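Hypothetical protein (Pyrococcus furiosus, PDB 1YB3) is of unknown function, a single-chain member of the DUF3201 family from a hyperthermophile, built on a seven-stranded antiparallel sheet with helices packed against it. Local coordinates at residues Ser95-Phe98 / Ile99-Ile103; Tyr112-Asn116 / Phe117-Phe121; Lys159-Ile162 / Lys163-Ile166. All coordinates share one frame; numbering follows the deposited sequence. Where two conformers were deposited one is given.

Contact 1: Ser95-Phe98 / Ile99-Ile103; sequences SKEF and IEDVI
Four backbone bonds step from Ser-95 to Val-102 and set out the first turns of helix 96-105. Ile-99 N gives its hydrogen to Ser-95 O at 3.2 Å, and Glu-100 N and Asp-101 N follow with Lys-96 O and Glu-97 O as acceptors. Val-102 N repeats the pattern on Phe-98 O, at 2.9 Å.

The start of this helix is a worked example of N-capping. Ser-95 is the N-cap, and its hydroxyl oxygen OG accepts weakly from Phe-98 N at 3.4 Å, a long but fairly straight bond (162° at the hydrogen).

Charged side chains occupy the outer side. Lys-96 and Glu-100 lie one turn apart with opposite charges, yet in the glutamate conformer given Lys-96 NZ remains 4.1 Å from Glu-100 OE2, beyond a salt bridge. The lysine amine also has Asp-131 as a distant, weak ion-pair partner. Glu-97, likewise in the conformer given, brings OE2 within 4.2 Å of Asp-101 OD2, the two carboxylate planes nearly perpendicular at 85°. This like-charge approach is probably eased on the aspartate side by Tyr-172, whose hydroxyl is hydrogen-bonded to Asp-101 OD2.

Apolar groups take the inner side. The Phe-98 ring, its CG anti to the backbone N (chi1 177°), reaches the end methyl of its neighbour, with Phe-98 CD2 4.2 Å from Ile-99 CD1, the two side chains crossing at about a right angle. Phe-147 and Tyr-172 each meet the Phe-98 ring edge-to-face, and Ile-99 packs on Val-133 and Trp-134 of helix 130-138.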
loop_
_atom_site.group_PDB
_atom_site.type_symbol
_atom_site.label_atom_id
_atom_site.label_comp_id
_atom_site.label_asym_id
_atom_site.label_seq_id
_atom_site.Cartn_x
_atom_site.Cartn_y
_atom_site.Cartn_z
ATOM N N SER A 95 -5.207 -4.607 16.624
ATOM C CA SER A 95 -6.169 -4.253 17.648
ATOM C C SER A 95 -7.150 -3.284 17.028
ATOM O O SER A 95 -6.835 -2.644 16.014
ATOM C CB SER A 95 -5.457 -3.605 18.842
ATOM O OG SER A 95 -4.803 -2.409 18.455
ATOM N N LYS A 96 -8.332 -3.171 17.636
ATOM C CA LYS A 96 -9.351 -2.240 17.184
ATOM C C LYS A 96 -8.802 -0.811 17.112
ATOM O O LYS A 96 -9.074 -0.092 16.146
ATOM C CB LYS A 96 -10.585 -2.314 18.099
ATOM C CG LYS A 96 -11.720 -1.356 17.744
ATOM C CD LYS A 96 -12.845 -1.474 18.782
ATOM C CE LYS A 96 -13.447 -0.117 19.116
ATOM N NZ LYS A 96 -14.392 -0.163 20.285
ATOM N N GLU A 97 -8.013 -0.416 18.114
ATOM C CA GLU A 97 -7.479 0.955 18.163
ATOM C C GLU A 97 -6.512 1.262 17.016
ATOM O O GLU A 97 -6.552 2.354 16.450
ATOM C CB GLU A 97 -6.834 1.299 19.509
ATOM C CG GLU A 97 -6.774 2.818 19.737
ATOM C CD GLU A 97 -6.021 3.223 20.987
ATOM O OE1 GLU A 97 -5.863 2.386 21.903
ATOM O OE2 GLU A 97 -5.593 4.397 21.053
ATOM N N PHE A 98 -5.652 0.300 16.671
ATOM C CA PHE A 98 -4.764 0.497 15.512
ATOM C C PHE A 98 -5.591 0.725 14.241
ATOM O O PHE A 98 -5.341 1.661 13.493
ATOM C CB PHE A 98 -3.813 -0.673 15.320
ATOM C CG PHE A 98 -2.935 -0.538 14.093
ATOM C CD1 PHE A 98 -1.883 0.390 14.064
ATOM C CD2 PHE A 98 -3.181 -1.312 12.961
ATOM C CE1 PHE A 98 -1.072 0.526 12.938
ATOM C CE2 PHE A 98 -2.377 -1.191 11.820
ATOM C CZ PHE A 98 -1.315 -0.265 11.805
ATOM N N ILE A 99 -6.594 -0.121 14.028
ATOM C CA ILE A 99 -7.497 0.012 12.884
ATOM C C ILE A 99 -8.153 1.404 12.830
ATOM O O ILE A 99 -8.149 2.057 11.779
ATOM C CB ILE A 99 -8.597 -1.097 12.899
ATOM C CG1 ILE A 99 -7.977 -2.505 12.959
ATOM C CG2 ILE A 99 -9.582 -0.909 11.749
ATOM C CD1 ILE A 99 -6.929 -2.823 11.919
ATOM N N GLU A 100 -8.704 1.855 13.966
ATOM C CA GLU A 100 -9.313 3.197 14.058
ATOM C C GLU A 100 -8.315 4.319 13.709
ATOM O O GLU A 100 -8.640 5.259 12.962
ATOM C CB GLU A 100 -9.913 3.443 15.455
ATOM C CG GLU A 100 -11.107 2.551 15.780
ATOM C CD GLU A 100 -11.564 2.660 17.225
ATOM O OE1 GLU A 100 -10.751 3.037 18.105
ATOM O OE2 GLU A 100 -12.745 2.347 17.481
ATOM N N ASP A 101 -7.100 4.205 14.243
ATOM C CA ASP A 101 -6.039 5.193 14.021
ATOM C C ASP A 101 -5.576 5.245 12.568
ATOM O O ASP A 101 -5.371 6.337 12.000
ATOM C CB ASP A 101 -4.834 4.879 14.915
ATOM C CG ASP A 101 -5.075 5.215 16.380
ATOM O OD1 ASP A 101 -6.183 5.680 16.724
ATOM O OD2 ASP A 101 -4.145 5.009 17.189
ATOM N N VAL A 102 -5.392 4.080 11.955
ATOM C CA VAL A 102 -4.933 4.068 10.565
ATOM C C VAL A 102 -5.992 4.686 9.616
ATOM O O VAL A 102 -5.661 5.450 8.725
ATOM C CB VAL A 102 -4.410 2.663 10.132
ATOM C CG1 VAL A 102 -5.565 1.655 9.963
ATOM C CG2 VAL A 102 -3.550 2.776 8.880
ATOM N N ILE A 103 -7.266 4.390 9.861
ATOM C CA ILE A 103 -8.345 4.963 9.069
ATOM C C ILE A 103 -8.354 6.501 9.145
ATOM O O ILE A 103 -8.591 7.182 8.139
ATOM C CB ILE A 103 -9.715 4.351 9.466
ATOM C CG1 ILE A 103 -9.755 2.889 9.008
ATOM C CG2 ILE A 103 -10.889 5.178 8.886
ATOM C CD1 ILE A 103 -10.968 2.104 9.527
#

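Contact 2: Tyr112-Asn116 / Phe117-Phe121; sequences YGAEN and FLEDF
Glu-119 folds back over the turn to bind the backbone of Glu-115. Its CB lies 3.8 Å from Gly-113 N and equally close to Glu-115 O. CG leaves CB on the side of the backbone N (chi1 -71°), and the bend that follows brings the carboxylate round to the opposite limb. Glu-119 CD stands 4.0 Å from Glu-115 N, and at the tip OE1 accepts from Glu-115 N at 2.8 Å, met nearly along its C-O axis. The other oxygen, OE2, comes close to the like-charged Glu-142.

The backbone answers in the reverse sense: Glu-115 O receives both Glu-119 N, at 2.9 Å, and Leu-118 N, the latter from well above the carbonyl plane. Nearer the strands, Gly-113 N donates to Glu-119 O. Asn-116 CB sits 3.5 Å above the centre of the Tyr-112 ring, while Asn-116 ND2 is bonded to Tyr-51 O and Tyr-112 OH to Glu-148. Glu-115 CB packs against Phe-117 CE2.

Tyr-112 and Asp-120 form an antiparallel, non-hydrogen-bonded pair, making this a beta-hairpin whose connection joins strands 108-112 and 120-123 at one margin of the main sheet.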
loop_
_atom_site.group_PDB
_atom_site.type_symbol
_atom_site.label_atom_id
_atom_site.label_comp_id
_atom_site.label_asym_id
_atom_site.label_seq_id
_atom_site.Cartn_x
_atom_site.Cartn_y
_atom_site.Cartn_z
ATOM N N TYR A 112 -7.208 -4.919 3.426
ATOM C CA TYR A 112 -7.653 -6.144 2.736
ATOM C C TYR A 112 -6.860 -7.356 3.164
ATOM O O TYR A 112 -5.768 -7.222 3.683
ATOM C CB TYR A 112 -7.607 -5.955 1.207
ATOM C CG TYR A 112 -6.286 -5.500 0.602
ATOM C CD1 TYR A 112 -5.256 -6.407 0.332
ATOM C CD2 TYR A 112 -6.083 -4.149 0.273
ATOM C CE1 TYR A 112 -4.032 -5.976 -0.254
ATOM C CE2 TYR A 112 -4.883 -3.711 -0.309
ATOM C CZ TYR A 112 -3.860 -4.625 -0.564
ATOM O OH TYR A 112 -2.671 -4.202 -1.143
ATOM N N GLY A 113 -7.425 -8.552 2.961
ATOM C CA GLY A 113 -6.715 -9.800 3.248
ATOM C C GLY A 113 -5.783 -10.218 2.125
ATOM O O GLY A 113 -5.120 -9.378 1.512
ATOM N N ALA A 114 -5.742 -11.524 1.840
ATOM C CA ALA A 114 -4.822 -12.072 0.833
ATOM C C ALA A 114 -4.993 -11.473 -0.567
ATOM O O ALA A 114 -4.007 -11.238 -1.256
ATOM C CB ALA A 114 -4.926 -13.593 0.770
ATOM N N GLU A 115 -6.239 -11.226 -0.970
ATOM C CA GLU A 115 -6.532 -10.619 -2.277
ATOM C C GLU A 115 -7.260 -9.283 -2.154
ATOM O O GLU A 115 -8.344 -9.220 -1.570
ATOM C CB GLU A 115 -7.386 -11.572 -3.134
ATOM C CG GLU A 115 -6.868 -13.009 -3.213
ATOM C CD GLU A 115 -5.514 -13.132 -3.887
ATOM O OE1 GLU A 115 -5.136 -12.228 -4.665
ATOM O OE2 GLU A 115 -4.830 -14.149 -3.639
ATOM N N ASN A 116 -6.694 -8.208 -2.722
ATOM C CA ASN A 116 -7.368 -6.914 -2.635
ATOM C C ASN A 116 -8.732 -6.866 -3.309
ATOM O O ASN A 116 -9.629 -6.204 -2.831
ATOM C CB ASN A 116 -6.477 -5.745 -3.114
ATOM C CG ASN A 116 -6.002 -5.900 -4.551
ATOM O OD1 ASN A 116 -6.265 -6.918 -5.218
ATOM N ND2 ASN A 116 -5.280 -4.884 -5.043
ATOM N N PHE A 117 -8.886 -7.583 -4.417
ATOM C CA PHE A 117 -10.143 -7.524 -5.158
ATOM C C PHE A 117 -11.263 -8.322 -4.462
ATOM O O PHE A 117 -12.452 -8.089 -4.718
ATOM C CB PHE A 117 -9.937 -8.005 -6.598
ATOM C CG PHE A 117 -9.691 -9.478 -6.717
ATOM C CD1 PHE A 117 -10.761 -10.360 -6.927
ATOM C CD2 PHE A 117 -8.409 -9.998 -6.612
ATOM C CE1 PHE A 117 -10.546 -11.721 -7.030
ATOM C CE2 PHE A 117 -8.181 -11.366 -6.714
ATOM C CZ PHE A 117 -9.263 -12.231 -6.925
ATOM N N LEU A 118 -10.874 -9.247 -3.585
ATOM C CA LEU A 118 -11.820 -10.175 -2.964
ATOM C C LEU A 118 -12.087 -9.895 -1.488
ATOM O O LEU A 118 -13.229 -9.847 -1.076
ATOM C CB LEU A 118 -11.345 -11.618 -3.133
ATOM C CG LEU A 118 -12.359 -12.729 -2.797
ATOM C CD1 LEU A 118 -13.572 -12.658 -3.737
ATOM C CD2 LEU A 118 -11.691 -14.094 -2.857
ATOM N N GLU A 119 -11.031 -9.722 -0.694
ATOM C CA GLU A 119 -11.189 -9.620 0.743
ATOM C C GLU A 119 -10.965 -8.203 1.230
ATOM O O GLU A 119 -9.981 -7.936 1.924
ATOM C CB GLU A 119 -10.222 -10.572 1.462
ATOM C CG GLU A 119 -10.546 -12.059 1.339
ATOM C CD GLU A 119 -9.562 -12.840 0.493
ATOM O OE1 GLU A 119 -8.381 -12.447 0.382
ATOM O OE2 GLU A 119 -9.959 -13.890 -0.042
ATOM N N ASP A 120 -11.875 -7.299 0.876
ATOM C CA ASP A 120 -11.764 -5.904 1.293
ATOM C C ASP A 120 -12.456 -5.609 2.625
ATOM O O ASP A 120 -13.684 -5.691 2.744
ATOM C CB ASP A 120 -12.203 -4.950 0.185
ATOM C CG ASP A 120 -11.785 -3.524 0.459
ATOM O OD1 ASP A 120 -10.565 -3.210 0.353
ATOM O OD2 ASP A 120 -12.685 -2.722 0.787
ATOM N N PHE A 121 -11.658 -5.237 3.619
ATOM C CA PHE A 121 -12.177 -4.849 4.926
ATOM C C PHE A 121 -12.576 -3.371 4.986
ATOM O O PHE A 121 -13.561 -3.010 5.649
ATOM C CB PHE A 121 -11.155 -5.165 6.024
ATOM C CG PHE A 121 -10.830 -6.620 6.152
ATOM C CD1 PHE A 121 -11.767 -7.522 6.677
ATOM C CD2 PHE A 121 -9.580 -7.104 5.752
ATOM C CE1 PHE A 121 -11.452 -8.878 6.795
ATOM C CE2 PHE A 121 -9.265 -8.462 5.867
ATOM C CZ PHE A 121 -10.198 -9.344 6.402
#

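Contact 3: Lys159-Ile162 / Lys163-Ile166; sequences KREI and KRFI
Glu-161 and Arg-164 extend alongside each other in the same direction from helix 155-171, one turn apart, with their flat ends turned steeply to each other at 77° between the carboxylate and guanidinium planes. The glutamate chain bends back at chi2, bringing its carboxylate round toward the arginine. There Glu-161 OE1 uses its syn lone pair to accept from Arg-164 NH1 at 2.9 Å, slightly tilted from the guanidinium plane. The bond is bent, 144° at the hydrogen, and forms part of a salt bridge. Arg-164 CD also lies near Glu-161 OE1, at 3.6 Å.

Arg-160 comes to the carboxylate differently. Its NH1 is 3.3 Å from Glu-161 OE2, which lies well out of the guanidinium plane, so charge alone links them. Its NE is paired with Glu-156, one turn earlier.

On the buried side, Ile-162 and Ile-166 lie alongside one another, Ile-162 CG2 touching Ile-166 CD1 at 3.5 Å. With CG1 anti to the carbonyl carbon (chi1 -72°), Ile-166 can carry its end methyl back along the helix to that contact. Ile-162 reaches Phe-85 of strand 82-90, Ile-166 packs on Phe-39, and Phe-165 packs against Phe-87 and Phe-89 of the same strand as Phe-85. Beneath both sets run the helix bonds, among them Ile-166 N to Ile-162 O at 2.8 Å.

Arg-164 NH1 is also bonded to Ala-105 O, at the end of helix 96-105; a leucine in its place would probably leave that carbonyl without this donor and Glu-161 OE1 without its charged mate. Two guanidinium groups beside one carboxylate are likely to favour its ionised form, and the carboxylate in turn probably offsets part of their positive charge.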
loop_
_atom_site.group_PDB
_atom_site.type_symbol
_atom_site.label_atom_id
_atom_site.label_comp_id
_atom_site.label_asym_id
_atom_site.label_seq_id
_atom_site.Cartn_x
_atom_site.Cartn_y
_atom_site.Cartn_z
ATOM N N LYS A 159 7.242 9.771 0.623
ATOM C CA LYS A 159 8.208 9.834 1.710
ATOM C C LYS A 159 7.527 10.183 3.038
ATOM O O LYS A 159 7.736 9.515 4.041
ATOM C CB LYS A 159 9.328 10.840 1.414
ATOM C CG LYS A 159 10.344 10.397 0.381
ATOM C CD LYS A 159 11.469 11.463 0.257
ATOM C CE LYS A 159 12.501 11.067 -0.786
ATOM N NZ LYS A 159 13.512 12.144 -1.021
ATOM N N ARG A 160 6.686 11.220 3.037
ATOM C CA ARG A 160 6.046 11.639 4.291
ATOM C C ARG A 160 5.047 10.629 4.845
ATOM O O ARG A 160 4.992 10.391 6.053
ATOM C CB ARG A 160 5.427 13.029 4.152
ATOM C CG ARG A 160 4.789 13.532 5.468
ATOM C CD ARG A 160 4.564 15.063 5.454
ATOM N NE ARG A 160 3.926 15.466 4.200
ATOM C CZ ARG A 160 2.623 15.370 3.958
ATOM N NH1 ARG A 160 1.792 14.942 4.900
ATOM N NH2 ARG A 160 2.150 15.711 2.769
ATOM N N GLU A 161 4.251 10.022 3.960
ATOM C CA GLU A 161 3.248 9.067 4.418
ATOM C C GLU A 161 3.845 7.747 4.909
ATOM O O GLU A 161 3.339 7.174 5.869
ATOM C CB GLU A 161 2.164 8.850 3.349
ATOM C CG GLU A 161 1.388 10.118 2.946
ATOM C CD GLU A 161 0.796 10.892 4.125
ATOM O OE1 GLU A 161 0.633 10.319 5.213
ATOM O OE2 GLU A 161 0.485 12.077 3.919
ATOM N N ILE A 162 4.907 7.262 4.248
ATOM C CA ILE A 162 5.625 6.088 4.778
ATOM C C ILE A 162 6.143 6.404 6.174
ATOM O O ILE A 162 6.015 5.590 7.087
ATOM C CB ILE A 162 6.791 5.629 3.871
ATOM C CG1 ILE A 162 6.241 5.039 2.588
ATOM C CG2 ILE A 162 7.702 4.641 4.628
ATOM C CD1 ILE A 162 7.295 4.766 1.487
ATOM N N LYS A 163 6.684 7.607 6.345
ATOM C CA LYS A 163 7.211 8.024 7.649
ATOM C C LYS A 163 6.089 8.035 8.700
ATOM O O LYS A 163 6.243 7.485 9.793
ATOM C CB LYS A 163 7.869 9.406 7.534
ATOM C CG LYS A 163 8.301 9.981 8.886
ATOM C CD LYS A 163 9.084 11.290 8.740
ATOM C CE LYS A 163 8.197 12.444 8.335
ATOM N NZ LYS A 163 8.913 13.751 8.491
ATOM N N ARG A 164 4.959 8.659 8.366
ATOM C CA ARG A 164 3.798 8.687 9.268
ATOM C C ARG A 164 3.296 7.270 9.579
ATOM O O ARG A 164 2.928 6.966 10.706
ATOM C CB ARG A 164 2.671 9.587 8.739
ATOM C CG ARG A 164 3.036 11.093 8.753
ATOM C CD ARG A 164 1.942 11.963 8.132
ATOM N NE ARG A 164 0.786 12.104 9.004
ATOM C CZ ARG A 164 -0.386 11.499 8.819
ATOM N NH1 ARG A 164 -0.565 10.685 7.785
ATOM N NH2 ARG A 164 -1.387 11.709 9.674
ATOM N N PHE A 165 3.297 6.397 8.569
ATOM C CA PHE A 165 2.855 5.052 8.800
ATOM C C PHE A 165 3.782 4.304 9.756
ATOM O O PHE A 165 3.327 3.630 10.701
ATOM C CB PHE A 165 2.715 4.282 7.468
ATOM C CG PHE A 165 2.019 2.954 7.635
ATOM C CD1 PHE A 165 0.621 2.870 7.505
ATOM C CD2 PHE A 165 2.744 1.808 7.983
ATOM C CE1 PHE A 165 -0.038 1.652 7.701
ATOM C CE2 PHE A 165 2.086 0.566 8.180
ATOM C CZ PHE A 165 0.690 0.497 8.023
ATOM N N ILE A 166 5.085 4.429 9.514
ATOM C CA ILE A 166 6.082 3.761 10.367
ATOM C C ILE A 166 5.964 4.256 11.819
ATOM O O ILE A 166 5.980 3.450 12.752
ATOM C CB ILE A 166 7.527 3.897 9.793
ATOM C CG1 ILE A 166 7.676 3.014 8.538
ATOM C CG2 ILE A 166 8.572 3.502 10.844
ATOM C CD1 ILE A 166 8.901 3.331 7.661
#

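From the N terminus, the chain first lays down helix 11-35 and the strands up to 82-90, then enters contact 1 at the start of helix 96-105. Contact 2 follows, where the chain reverses between strands 108-112 and 120-123; it alone of the three closes a loop. Contact 3 comes last, within helix 155-171. The three stand in series, neither nested nor crossed. Contacts 1 and 3 touch, Val-102 CG2 lying 3.9 Å from Phe-165 CE1, which joins the two helices. Contact 2 touches neither: its centre is about 23 Å from that of contact 3, on the opposite side of the chain's centre. Helix 130-138 links contacts 1 and 2, its Val-133 meeting both Ile-99 and Phe-121.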